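Local coordinates for HmuY protein (PDB 6R2H) that probably binds heme as a hemophore-like member of the HmuY family, serving heme uptake by Prevotella intermedia, at residues A[139-144]-A[150-155]; A[71-76]-A[168-173]; A[10-13]-A[18-21]; A[102-107]-A[157-162]. All coordinates share one frame; numbering follows the deposited sequence.

How the contacts relate
Contact 2 lies in the core, where strands of the large and small antiparallel sheets face each other through purely apolar side chains. Contact 3, partly buried about 9 Å away between centres, joins the same two sheets: its strand 17-21 pairs with strand 71-74 of contact 2. Contact 4 is also partly buried but stays within the large sheet, and pairs a tyrosine ring with a lysine chain near solvent. Contact 1 is a surface hairpin, and of the four it alone is held by hydrogen bonds between its segments. It rests on contact 2, with Trp-139 against Phe-170 and its NE1 bonded to Thr-76 O.

Contact 1 of 4, residues A[139-144]-A[150-155]; sequences WVKSNG and TVMGNV
Val-140 sits opposite Val-151, and Lys-141 opposite Thr-150, in a small two-stranded antiparallel hairpin. Three backbone hydrogen bonds hold it. Lys-141 and Thr-150 form the hydrogen-bonded pair: Lys-141 N gives to Thr-150 O at 2.8 Å, in the carbonyl plane, and Thr-150 N gives to Lys-141 O at 3.0 Å. Further from the turn, Met-152 N bonds Trp-139 O at 2.8 Å, from a position 37° out of that carbonyl's plane. Between these bonds Val-140 and Val-151 form a non-hydrogen-bonded pair, and Val-140 CA makes a CH...O contact of 3.2 Å with Thr-150 O.

One side-chain hydrogen bond is added near the turn. Asn-143 ND2 donates to Thr-150 OG1 at 2.8 Å, the hydroxyl lying almost in the amide plane; the same nitrogen also bonds Pro-148 O, so two acceptors fix the rotation of the amide.

Apolar contacts differ on the two faces. On one, Val-151 CG2 lies 4.1 Å from Val-140 CG1 and approaches Trp-139 CZ3 obliquely, while Phe-170 and Asn-173 of the strand beneath also touch Val-151. With CG1 anti to the backbone N (chi1 171°), CG2 stands beside that N, where it meets both partners. Beta-branched valines suit this compact, extended setting. On the other face Met-152, bent at chi2 and chi3, lays SD 3.8 Å from Lys-141 CB, so the flexible thioether covers the aliphatic root of a lysine whose charged end leads away. The chemistry is that of a two-sided surface hairpin, with valines and tryptophan turned to the protein and polar or flexible residues turned outward.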
loop_
_atom_site.group_PDB
_atom_site.type_symbol
_atom_site.label_atom_id
_atom_site.label_comp_id
_atom_site.label_asym_id
_atom_site.label_seq_id
_atom_site.Cartn_x
_atom_site.Cartn_y
_atom_site.Cartn_z
ATOM N N TRP A 139 -6.802 -5.096 -1.184
ATOM C CA TRP A 139 -6.115 -6.369 -1.368
ATOM C C TRP A 139 -6.222 -7.265 -0.126
ATOM O O TRP A 139 -6.082 -8.490 -0.212
ATOM C CB TRP A 139 -4.664 -6.147 -1.810
ATOM C CG TRP A 139 -3.727 -5.675 -0.741
ATOM C CD1 TRP A 139 -3.595 -4.398 -0.270
ATOM C CD2 TRP A 139 -2.798 -6.474 0.015
ATOM N NE1 TRP A 139 -2.657 -4.343 0.729
ATOM C CE2 TRP A 139 -2.144 -5.602 0.920
ATOM C CE3 TRP A 139 -2.456 -7.830 0.021
ATOM C CZ2 TRP A 139 -1.163 -6.043 1.810
ATOM C CZ3 TRP A 139 -1.484 -8.263 0.898
ATOM C CH2 TRP A 139 -0.846 -7.381 1.778
ATOM N N VAL A 140 -6.450 -6.629 1.030
ATOM C CA VAL A 140 -6.798 -7.322 2.257
ATOM C C VAL A 140 -8.151 -6.784 2.694
ATOM O O VAL A 140 -8.408 -5.588 2.568
ATOM C CB VAL A 140 -5.750 -7.107 3.364
ATOM C CG1 VAL A 140 -4.497 -7.913 3.092
ATOM C CG2 VAL A 140 -5.412 -5.634 3.565
ATOM N N LYS A 141 -9.010 -7.693 3.164
ATOM C CA LYS A 141 -10.327 -7.342 3.663
ATOM C C LYS A 141 -10.327 -7.596 5.162
ATOM O O LYS A 141 -9.921 -8.673 5.612
ATOM C CB LYS A 141 -11.402 -8.196 2.984
ATOM C CG LYS A 141 -12.835 -7.732 3.207
ATOM C CD LYS A 141 -13.689 -7.777 1.951
ATOM C CE LYS A 141 -15.165 -7.584 2.220
ATOM N NZ LYS A 141 -15.389 -6.559 3.270
ATOM N N SER A 142 -10.767 -6.584 5.919
ATOM C CA SER A 142 -10.877 -6.745 7.357
ATOM C C SER A 142 -11.971 -7.766 7.637
ATOM O O SER A 142 -13.015 -7.743 6.987
ATOM C CB SER A 142 -11.143 -5.434 8.050
ATOM O OG SER A 142 -11.903 -5.636 9.233
ATOM N N ASN A 143 -11.687 -8.673 8.574
ATOM C CA ASN A 143 -12.686 -9.564 9.131
ATOM C C ASN A 143 -13.345 -8.911 10.356
ATOM O O ASN A 143 -14.088 -9.577 11.074
ATOM C CB ASN A 143 -12.056 -10.927 9.425
ATOM C CG ASN A 143 -11.878 -11.770 8.180
ATOM O OD1 ASN A 143 -12.853 -12.175 7.553
ATOM N ND2 ASN A 143 -10.641 -12.067 7.821
ATOM N N GLY A 144 -13.104 -7.605 10.586
ATOM C CA GLY A 144 -13.401 -6.955 11.856
ATOM C C GLY A 144 -12.139 -6.764 12.706
ATOM O O GLY A 144 -11.203 -7.562 12.622
ATOM N N THR A 150 -7.956 -10.928 5.712
ATOM C CA THR A 150 -7.839 -11.929 4.662
ATOM C C THR A 150 -7.418 -11.275 3.346
ATOM O O THR A 150 -7.929 -10.220 2.949
ATOM C CB THR A 150 -9.119 -12.755 4.496
ATOM O OG1 THR A 150 -9.346 -13.373 5.762
ATOM C CG2 THR A 150 -9.000 -13.857 3.462
ATOM N N VAL A 151 -6.478 -11.950 2.666
ATOM C CA VAL A 151 -6.025 -11.515 1.359
ATOM C C VAL A 151 -7.133 -11.860 0.368
ATOM O O VAL A 151 -7.656 -12.975 0.401
ATOM C CB VAL A 151 -4.679 -12.165 0.996
ATOM C CG1 VAL A 151 -4.317 -11.887 -0.456
ATOM C CG2 VAL A 151 -3.563 -11.686 1.923
ATOM N N MET A 152 -7.513 -10.878 -0.460
ATOM C CA MET A 152 -8.491 -11.087 -1.510
ATOM C C MET A 152 -7.812 -11.742 -2.708
ATOM O O MET A 152 -6.626 -11.528 -2.952
ATOM C CB MET A 152 -9.142 -9.770 -1.945
ATOM C CG MET A 152 -10.021 -9.157 -0.870
ATOM S SD MET A 152 -11.473 -10.106 -0.336
ATOM C CE MET A 152 -10.774 -11.448 0.629
ATOM N N GLY A 153 -8.595 -12.508 -3.475
ATOM C CA GLY A 153 -8.028 -13.269 -4.572
ATOM C C GLY A 153 -8.100 -12.547 -5.913
ATOM O O GLY A 153 -7.575 -13.054 -6.899
ATOM N N ASN A 154 -8.739 -11.372 -5.942
ATOM C CA ASN A 154 -9.075 -10.722 -7.195
ATOM C C ASN A 154 -7.821 -10.169 -7.846
ATOM O O ASN A 154 -6.934 -9.678 -7.153
ATOM C CB ASN A 154 -10.007 -9.533 -6.982
ATOM C CG ASN A 154 -11.255 -9.899 -6.208
ATOM O OD1 ASN A 154 -11.208 -10.558 -5.166
ATOM N ND2 ASN A 154 -12.397 -9.506 -6.743
ATOM N N VAL A 155 -7.780 -10.233 -9.180
ATOM C CA VAL A 155 -6.719 -9.578 -9.924
ATOM C C VAL A 155 -7.016 -8.082 -9.933
ATOM O O VAL A 155 -8.130 -7.682 -10.251
ATOM C CB VAL A 155 -6.563 -10.146 -11.351
ATOM C CG1 VAL A 155 -5.511 -9.381 -12.138
ATOM C CG2 VAL A 155 -6.231 -11.634 -11.344
#

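Contact 2 of 4, residues A[71-76]-A[168-173]; sequences IAFHIT and IKFKDN
Strands 71-74 and 168-172 run in broadly the same direction in different sheets, with the CA atoms of Ile-71 and Ile-168 10.9 Å apart and no hydrogen bond between them. Side chains fill the separation. Ile-71 and Ile-168 reach toward each other tip to tip, and their CD1 methyls meet at 4.0 Å. Ile-71 gets there by placing CG1 between its backbone N and carbonyl carbon (chi1 67°) and continuing extended to CD1. An isoleucine on each side brings a delta methyl far enough to meet midway.

One step along each strand's inward face, Phe-73 and Phe-170 come from opposite directions and touch rim to rim. Phe-73 CZ is 3.6 Å from Phe-170 CE1, reaching the edge of that ring near its plane. The centroids are 5.9 Å apart and the planes stand at 79°, yet neither ring lies over the face of the other, which distinguishes the pair from a T-shaped stack. Ile-168 CG2 lies over one face of Phe-170, offset toward its rim.

All four residues are buried. Phe-170 also meets the rings of Trp-139, Phe-156 and Phe-185, making it part of an aromatic cluster, while Phe-73 packs on Ile-19 and Ile-21. The contact thus joins strand 71-74, flanked by 17-21 and 77-80 in the small sheet, to strand 165-174, flanked by 155-160 and 181-190 in the large one.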
loop_
_atom_site.group_PDB
_atom_site.type_symbol
_atom_site.label_atom_id
_atom_site.label_comp_id
_atom_site.label_asym_id
_atom_site.label_seq_id
_atom_site.Cartn_x
_atom_site.Cartn_y
_atom_site.Cartn_z
ATOM N N ILE A 71 4.335 1.022 -7.485
ATOM C CA ILE A 71 3.443 0.887 -6.342
ATOM C C ILE A 71 4.275 0.804 -5.063
ATOM O O ILE A 71 5.458 0.445 -5.097
ATOM C CB ILE A 71 2.472 -0.310 -6.473
ATOM C CG1 ILE A 71 3.199 -1.658 -6.434
ATOM C CG2 ILE A 71 1.592 -0.160 -7.695
ATOM C CD1 ILE A 71 2.306 -2.883 -6.476
ATOM N N ALA A 72 3.616 1.114 -3.936
ATOM C CA ALA A 72 4.272 1.204 -2.642
ATOM C C ALA A 72 3.329 0.722 -1.544
ATOM O O ALA A 72 2.112 0.862 -1.656
ATOM C CB ALA A 72 4.779 2.611 -2.403
ATOM N N PHE A 73 3.927 0.157 -0.490
ATOM C CA PHE A 73 3.188 -0.410 0.624
ATOM C C PHE A 73 3.737 0.110 1.948
ATOM O O PHE A 73 4.948 0.222 2.135
ATOM C CB PHE A 73 3.158 -1.940 0.558
ATOM C CG PHE A 73 2.424 -2.484 -0.643
ATOM C CD1 PHE A 73 1.050 -2.679 -0.600
ATOM C CD2 PHE A 73 3.098 -2.770 -1.824
ATOM C CE1 PHE A 73 0.364 -3.177 -1.702
ATOM C CE2 PHE A 73 2.413 -3.270 -2.925
ATOM C CZ PHE A 73 1.047 -3.458 -2.867
ATOM N N HIS A 74 2.798 0.453 2.832
ATOM C CA HIS A 74 3.045 0.781 4.225
ATOM C C HIS A 74 2.117 -0.078 5.081
ATOM O O HIS A 74 0.919 0.193 5.157
ATOM C CB HIS A 74 2.806 2.284 4.474
ATOM C CG HIS A 74 2.634 2.621 5.921
ATOM N ND1 HIS A 74 1.390 2.737 6.519
ATOM C CD2 HIS A 74 3.536 2.857 6.898
ATOM C CE1 HIS A 74 1.538 3.044 7.795
ATOM N NE2 HIS A 74 2.844 3.125 8.051
ATOM N N ILE A 75 2.681 -1.103 5.727
ATOM C CA ILE A 75 1.886 -2.119 6.400
ATOM C C ILE A 75 0.942 -2.720 5.354
ATOM O O ILE A 75 1.397 -3.513 4.528
ATOM C CB ILE A 75 1.201 -1.578 7.675
ATOM C CG1 ILE A 75 2.193 -0.850 8.593
ATOM C CG2 ILE A 75 0.457 -2.685 8.416
ATOM C CD1 ILE A 75 3.361 -1.690 9.039
ATOM N N THR A 76 -0.329 -2.300 5.330
ATOM C CA THR A 76 -1.266 -2.813 4.334
ATOM C C THR A 76 -1.795 -1.686 3.454
ATOM O O THR A 76 -2.512 -1.952 2.490
ATOM C CB THR A 76 -2.386 -3.687 4.925
ATOM O OG1 THR A 76 -3.165 -2.926 5.846
ATOM C CG2 THR A 76 -1.878 -4.922 5.631
ATOM N N ILE A 168 -2.218 -7.719 -11.092
ATOM C CA ILE A 168 -1.605 -8.151 -9.844
ATOM C C ILE A 168 -2.597 -9.030 -9.085
ATOM O O ILE A 168 -3.757 -8.655 -8.915
ATOM C CB ILE A 168 -1.169 -6.924 -8.996
ATOM C CG1 ILE A 168 -0.235 -5.979 -9.759
ATOM C CG2 ILE A 168 -0.598 -7.317 -7.638
ATOM C CD1 ILE A 168 -0.162 -4.591 -9.165
ATOM N N LYS A 169 -2.126 -10.178 -8.588
ATOM C CA LYS A 169 -2.920 -10.996 -7.688
ATOM C C LYS A 169 -2.121 -11.219 -6.407
ATOM O O LYS A 169 -1.012 -11.747 -6.461
ATOM C CB LYS A 169 -3.298 -12.306 -8.386
ATOM C CG LYS A 169 -3.971 -13.369 -7.525
ATOM C CD LYS A 169 -4.167 -14.661 -8.284
ATOM C CE LYS A 169 -4.802 -15.759 -7.458
ATOM N NZ LYS A 169 -6.152 -15.351 -7.009
ATOM N N PHE A 170 -2.693 -10.805 -5.269
ATOM C CA PHE A 170 -2.028 -10.875 -3.975
ATOM C C PHE A 170 -2.066 -12.299 -3.424
ATOM O O PHE A 170 -3.052 -13.012 -3.586
ATOM C CB PHE A 170 -2.593 -9.807 -3.037
ATOM C CG PHE A 170 -2.218 -8.408 -3.455
ATOM C CD1 PHE A 170 -1.033 -7.824 -3.019
ATOM C CD2 PHE A 170 -3.026 -7.684 -4.329
ATOM C CE1 PHE A 170 -0.677 -6.541 -3.417
ATOM C CE2 PHE A 170 -2.671 -6.400 -4.736
ATOM C CZ PHE A 170 -1.492 -5.836 -4.282
ATOM N N LYS A 171 -0.970 -12.704 -2.778
ATOM C CA LYS A 171 -0.844 -14.030 -2.183
ATOM C C LYS A 171 -0.938 -13.981 -0.653
ATOM O O LYS A 171 -1.787 -14.653 -0.094
ATOM C CB LYS A 171 0.425 -14.754 -2.650
ATOM C CG LYS A 171 0.656 -14.833 -4.155
ATOM C CD LYS A 171 -0.047 -15.995 -4.852
ATOM C CE LYS A 171 -1.512 -15.733 -5.154
ATOM N NZ LYS A 171 -2.338 -16.968 -5.153
ATOM N N ASP A 172 -0.083 -13.206 0.031
ATOM C CA ASP A 172 0.026 -13.302 1.487
ATOM C C ASP A 172 0.215 -11.919 2.111
ATOM O O ASP A 172 0.835 -11.053 1.485
ATOM C CB ASP A 172 1.226 -14.147 1.936
ATOM C CG ASP A 172 1.363 -15.508 1.283
ATOM O OD1 ASP A 172 0.659 -16.436 1.726
ATOM O OD2 ASP A 172 2.204 -15.626 0.362
ATOM N N ASN A 173 -0.283 -11.740 3.355
ATOM C CA ASN A 173 -0.057 -10.516 4.116
ATOM C C ASN A 173 0.693 -10.816 5.413
ATOM O O ASN A 173 0.939 -9.914 6.220
ATOM C CB ASN A 173 -1.342 -9.724 4.371
ATOM C CG ASN A 173 -2.326 -10.446 5.277
ATOM O OD1 ASN A 173 -2.465 -11.667 5.204
ATOM N ND2 ASN A 173 -3.000 -9.712 6.156
#

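Contact 3 of 4, residues A[10-13]-A[18-21]; sequences TLMP and WIYI
Ile-19 packs against Thr-10, Met-12 and Pro-13 where the two antiparallel sheets of this all-beta HmuY fold come together. Strand 6-11 is an outermost strand of the large sheet, and strand 17-21 lies inside the small one; the few residues between them carry the chain across. Their backbones stay well apart, with the CA atoms of Met-12 and Ile-19 at 7.7 Å, and no hydrogen bond links the two segments.

From CB, which points toward the opposing segment, the Ile-19 side chain divides into two branches. The short one, CG2, meets the proline ring, 3.8 Å from Pro-13 CD and slightly further from CG. The long branch starts with CG1, held between the backbone N and the carbonyl carbon at chi1 65°; it lies 4.0 Å from Met-12 SD, and Met-12 CE is nearby. At its end CD1 touches two partners, Met-12 SD at 3.7 Å and Thr-10 CG2 at 3.7 Å, the threonine methyl meeting it tip to tip. Met-12 and Pro-13 instead cross the isoleucine at about a right angle.

The residue types fit these roles. Isoleucine has two branches for separate partners, methionine, bent at chi2 and chi3, brings its sulfur against the long branch, and the proline ring offers CD and CG as a compact apolar surface. Phe-28 touches both Thr-10 and Ile-19, while Phe-73 also touches Met-12. Thr-10 suits a partly exposed place: CG2 goes inward, while OG1, anti to the backbone N, makes a weak 3.4 Å hydrogen bond to Leu-11 O.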
loop_
_atom_site.group_PDB
_atom_site.type_symbol
_atom_site.label_atom_id
_atom_site.label_comp_id
_atom_site.label_asym_id
_atom_site.label_seq_id
_atom_site.Cartn_x
_atom_site.Cartn_y
_atom_site.Cartn_z
ATOM N N THR A 10 8.245 -10.076 0.291
ATOM C CA THR A 10 9.122 -9.500 1.295
ATOM C C THR A 10 8.375 -9.401 2.623
ATOM O O THR A 10 7.152 -9.277 2.645
ATOM C CB THR A 10 9.651 -8.126 0.863
ATOM O OG1 THR A 10 10.815 -7.853 1.649
ATOM C CG2 THR A 10 8.645 -7.008 1.019
ATOM N N LEU A 11 9.131 -9.461 3.722
ATOM C CA LEU A 11 8.597 -9.135 5.033
ATOM C C LEU A 11 8.548 -7.617 5.148
ATOM O O LEU A 11 9.452 -6.929 4.677
ATOM C CB LEU A 11 9.504 -9.739 6.108
ATOM C CG LEU A 11 9.532 -11.266 6.158
ATOM C CD1 LEU A 11 10.449 -11.768 7.261
ATOM C CD2 LEU A 11 8.132 -11.833 6.343
ATOM N N MET A 12 7.486 -7.098 5.759
ATOM C CA MET A 12 7.302 -5.655 5.804
ATOM C C MET A 12 8.119 -5.027 6.940
ATOM O O MET A 12 8.341 -5.635 7.986
ATOM C CB MET A 12 5.821 -5.291 5.961
ATOM C CG MET A 12 5.023 -5.468 4.676
ATOM S SD MET A 12 5.636 -4.491 3.280
ATOM C CE MET A 12 4.953 -2.871 3.659
ATOM N N PRO A 13 8.606 -3.781 6.754
ATOM C CA PRO A 13 9.117 -2.973 7.866
ATOM C C PRO A 13 8.006 -2.394 8.742
ATOM O O PRO A 13 6.835 -2.693 8.543
ATOM C CB PRO A 13 9.865 -1.837 7.142
ATOM C CG PRO A 13 9.150 -1.690 5.811
ATOM C CD PRO A 13 8.713 -3.098 5.452
ATOM N N TRP A 18 8.033 2.463 4.362
ATOM C CA TRP A 18 7.414 2.097 3.105
ATOM C C TRP A 18 8.337 1.129 2.369
ATOM O O TRP A 18 9.550 1.153 2.549
ATOM C CB TRP A 18 7.224 3.354 2.250
ATOM C CG TRP A 18 6.089 4.250 2.633
ATOM C CD1 TRP A 18 6.113 5.283 3.525
ATOM C CD2 TRP A 18 4.746 4.204 2.108
ATOM N NE1 TRP A 18 4.879 5.884 3.596
ATOM C CE2 TRP A 18 4.021 5.244 2.739
ATOM C CE3 TRP A 18 4.082 3.378 1.187
ATOM C CZ2 TRP A 18 2.676 5.480 2.467
ATOM C CZ3 TRP A 18 2.753 3.618 0.915
ATOM C CH2 TRP A 18 2.059 4.653 1.551
ATOM N N ILE A 19 7.757 0.303 1.497
ATOM C CA ILE A 19 8.526 -0.296 0.418
ATOM C C ILE A 19 8.027 0.278 -0.909
ATOM O O ILE A 19 6.835 0.521 -1.072
ATOM C CB ILE A 19 8.468 -1.832 0.458
ATOM C CG1 ILE A 19 7.061 -2.379 0.197
ATOM C CG2 ILE A 19 9.055 -2.364 1.755
ATOM C CD1 ILE A 19 7.017 -3.865 -0.064
ATOM N N TYR A 20 8.959 0.498 -1.843
ATOM C CA TYR A 20 8.672 1.049 -3.159
ATOM C C TYR A 20 9.076 0.024 -4.216
ATOM O O TYR A 20 10.247 -0.352 -4.293
ATOM C CB TYR A 20 9.397 2.385 -3.353
ATOM C CG TYR A 20 8.918 3.497 -2.453
ATOM C CD1 TYR A 20 9.442 3.656 -1.177
ATOM C CD2 TYR A 20 7.941 4.393 -2.869
ATOM C CE1 TYR A 20 9.010 4.678 -0.343
ATOM C CE2 TYR A 20 7.501 5.424 -2.049
ATOM C CZ TYR A 20 8.038 5.566 -0.777
ATOM O OH TYR A 20 7.616 6.564 0.052
ATOM N N ILE A 21 8.100 -0.427 -5.020
ATOM C CA ILE A 21 8.360 -1.518 -5.952
ATOM C C ILE A 21 8.370 -1.022 -7.390
ATOM O O ILE A 21 7.406 -0.420 -7.847
ATOM C CB ILE A 21 7.364 -2.669 -5.766
ATOM C CG1 ILE A 21 7.320 -3.090 -4.296
ATOM C CG2 ILE A 21 7.728 -3.831 -6.683
ATOM C CD1 ILE A 21 6.127 -3.913 -3.910
#

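Contact 4 of 4, residues A[102-107]-A[157-162]; sequences GNYVAD and AVKFKN
Tyr-104 meets Lys-159 and Ala-157 through different parts of its side chain. A CH-pi contact places Lys-159 CD over one ring face, 3.9 Å from the centroid and 16° off the normal, displaced toward the rim near CD2 and CG. The lysine chain stays extended to CE and crosses the tyrosine at about a right angle. Its NZ lies 5.6 Å from the centroid, where a cation-pi attraction is weak at most. A long methylene chain suits this place, since it covers an aromatic face while keeping its charge near solvent.

In the antiparallel sheet, strand 83-87 runs between strands 105-115 and 155-160, so this contact passes over an intervening strand; Tyr-104 touches Glu-84 and Leu-86 of it on the way. The CA atoms of Tyr-104 and Val-158 are 8.0 Å apart, a gap that a tyrosine is long enough to bridge.

Apolar packing joins Ala-157 CB to Tyr-104 CE2 at 3.8 Å, and the same small methyl, which lets the phenol come in close, also lies 3.4 Å from Tyr-104 OH in plain van der Waals contact. No hydrogen bond joins the segments, and the Tyr-104 hydroxyl is hydrogen-bonded instead to Pro-100 O.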
loop_
_atom_site.group_PDB
_atom_site.type_symbol
_atom_site.label_atom_id
_atom_site.label_comp_id
_atom_site.label_asym_id
_atom_site.label_seq_id
_atom_site.Cartn_x
_atom_site.Cartn_y
_atom_site.Cartn_z
ATOM N N GLY A 102 -13.567 -0.284 -17.180
ATOM C CA GLY A 102 -14.223 -0.170 -15.886
ATOM C C GLY A 102 -13.857 1.128 -15.171
ATOM O O GLY A 102 -13.306 2.039 -15.784
ATOM N N ASN A 103 -14.177 1.199 -13.876
ATOM C CA ASN A 103 -13.972 2.425 -13.125
ATOM C C ASN A 103 -12.667 2.350 -12.340
ATOM O O ASN A 103 -12.601 1.748 -11.266
ATOM C CB ASN A 103 -15.217 2.806 -12.320
ATOM C CG ASN A 103 -16.402 3.020 -13.241
ATOM O OD1 ASN A 103 -17.536 2.701 -12.891
ATOM N ND2 ASN A 103 -16.145 3.532 -14.437
ATOM N N TYR A 104 -11.631 2.969 -12.912
ATOM C CA TYR A 104 -10.303 2.965 -12.327
ATOM C C TYR A 104 -10.211 4.071 -11.272
ATOM O O TYR A 104 -10.735 5.162 -11.482
ATOM C CB TYR A 104 -9.274 3.048 -13.454
ATOM C CG TYR A 104 -9.067 1.741 -14.172
ATOM C CD1 TYR A 104 -9.999 1.265 -15.083
ATOM C CD2 TYR A 104 -7.931 0.976 -13.954
ATOM C CE1 TYR A 104 -9.821 0.057 -15.741
ATOM C CE2 TYR A 104 -7.721 -0.222 -14.618
ATOM C CZ TYR A 104 -8.674 -0.682 -15.510
ATOM O OH TYR A 104 -8.481 -1.867 -16.146
ATOM N N VAL A 105 -9.547 3.780 -10.142
ATOM C CA VAL A 105 -9.520 4.702 -9.012
ATOM C C VAL A 105 -8.127 5.303 -8.839
ATOM O O VAL A 105 -7.164 4.551 -8.722
ATOM C CB VAL A 105 -9.976 4.017 -7.709
ATOM C CG1 VAL A 105 -10.089 5.041 -6.585
ATOM C CG2 VAL A 105 -11.273 3.236 -7.885
ATOM N N ALA A 106 -8.039 6.645 -8.793
ATOM C CA ALA A 106 -6.790 7.363 -8.553
ATOM C C ALA A 106 -6.485 7.427 -7.054
ATOM O O ALA A 106 -7.370 7.199 -6.232
ATOM C CB ALA A 106 -6.871 8.756 -9.143
ATOM N N ASP A 107 -5.228 7.741 -6.710
ATOM C CA ASP A 107 -4.836 7.965 -5.323
ATOM C C ASP A 107 -5.506 9.235 -4.804
ATOM O O ASP A 107 -5.704 10.183 -5.556
ATOM C CB ASP A 107 -3.314 8.042 -5.156
ATOM C CG ASP A 107 -2.574 6.748 -5.456
ATOM O OD1 ASP A 107 -3.160 5.884 -6.141
ATOM O OD2 ASP A 107 -1.396 6.635 -5.035
ATOM N N ALA A 157 -6.170 -4.488 -11.668
ATOM C CA ALA A 157 -5.656 -3.859 -12.875
ATOM C C ALA A 157 -5.158 -2.459 -12.536
ATOM O O ALA A 157 -5.841 -1.730 -11.824
ATOM C CB ALA A 157 -6.751 -3.803 -13.911
ATOM N N VAL A 158 -3.962 -2.105 -13.040
ATOM C CA VAL A 158 -3.311 -0.821 -12.781
ATOM C C VAL A 158 -2.827 -0.203 -14.099
ATOM O O VAL A 158 -2.037 -0.829 -14.811
ATOM C CB VAL A 158 -2.135 -0.950 -11.786
ATOM C CG1 VAL A 158 -1.832 0.371 -11.103
ATOM C CG2 VAL A 158 -2.384 -2.017 -10.738
ATOM N N LYS A 159 -3.308 1.021 -14.390
ATOM C CA LYS A 159 -2.910 1.854 -15.517
ATOM C C LYS A 159 -2.032 2.985 -14.985
ATOM O O LYS A 159 -2.438 3.682 -14.053
ATOM C CB LYS A 159 -4.103 2.677 -16.024
ATOM C CG LYS A 159 -5.108 2.061 -16.988
ATOM C CD LYS A 159 -6.438 2.815 -16.896
ATOM C CE LYS A 159 -7.366 2.703 -18.091
ATOM N NZ LYS A 159 -7.110 3.785 -19.079
ATOM N N PHE A 160 -0.868 3.202 -15.611
ATOM C CA PHE A 160 0.007 4.296 -15.211
ATOM C C PHE A 160 0.025 5.380 -16.290
ATOM O O PHE A 160 -0.051 5.085 -17.482
ATOM C CB PHE A 160 1.417 3.786 -14.904
ATOM C CG PHE A 160 1.487 2.735 -13.825
ATOM C CD1 PHE A 160 1.429 3.079 -12.479
ATOM C CD2 PHE A 160 1.606 1.388 -14.159
ATOM C CE1 PHE A 160 1.472 2.090 -11.507
ATOM C CE2 PHE A 160 1.655 0.405 -13.184
ATOM C CZ PHE A 160 1.604 0.761 -11.855
ATOM N N LYS A 161 0.157 6.637 -15.840
ATOM C CA LYS A 161 0.219 7.828 -16.676
ATOM C C LYS A 161 1.284 7.683 -17.767
ATOM O O LYS A 161 1.171 8.291 -18.832
ATOM C CB LYS A 161 0.512 9.062 -15.810
ATOM C CG LYS A 161 0.393 10.413 -16.511
ATOM C CD LYS A 161 1.239 11.509 -15.891
ATOM C CE LYS A 161 2.722 11.391 -16.219
ATOM N NZ LYS A 161 3.557 12.340 -15.435
ATOM N N ASN A 162 2.324 6.888 -17.485
ATOM C CA ASN A 162 3.441 6.722 -18.395
ATOM C C ASN A 162 3.099 5.686 -19.465
ATOM O O ASN A 162 3.881 5.486 -20.391
ATOM C CB ASN A 162 4.721 6.339 -17.648
ATOM C CG ASN A 162 4.666 4.949 -17.049
ATOM O OD1 ASN A 162 3.809 4.144 -17.405
ATOM N ND2 ASN A 162 5.591 4.635 -16.160
#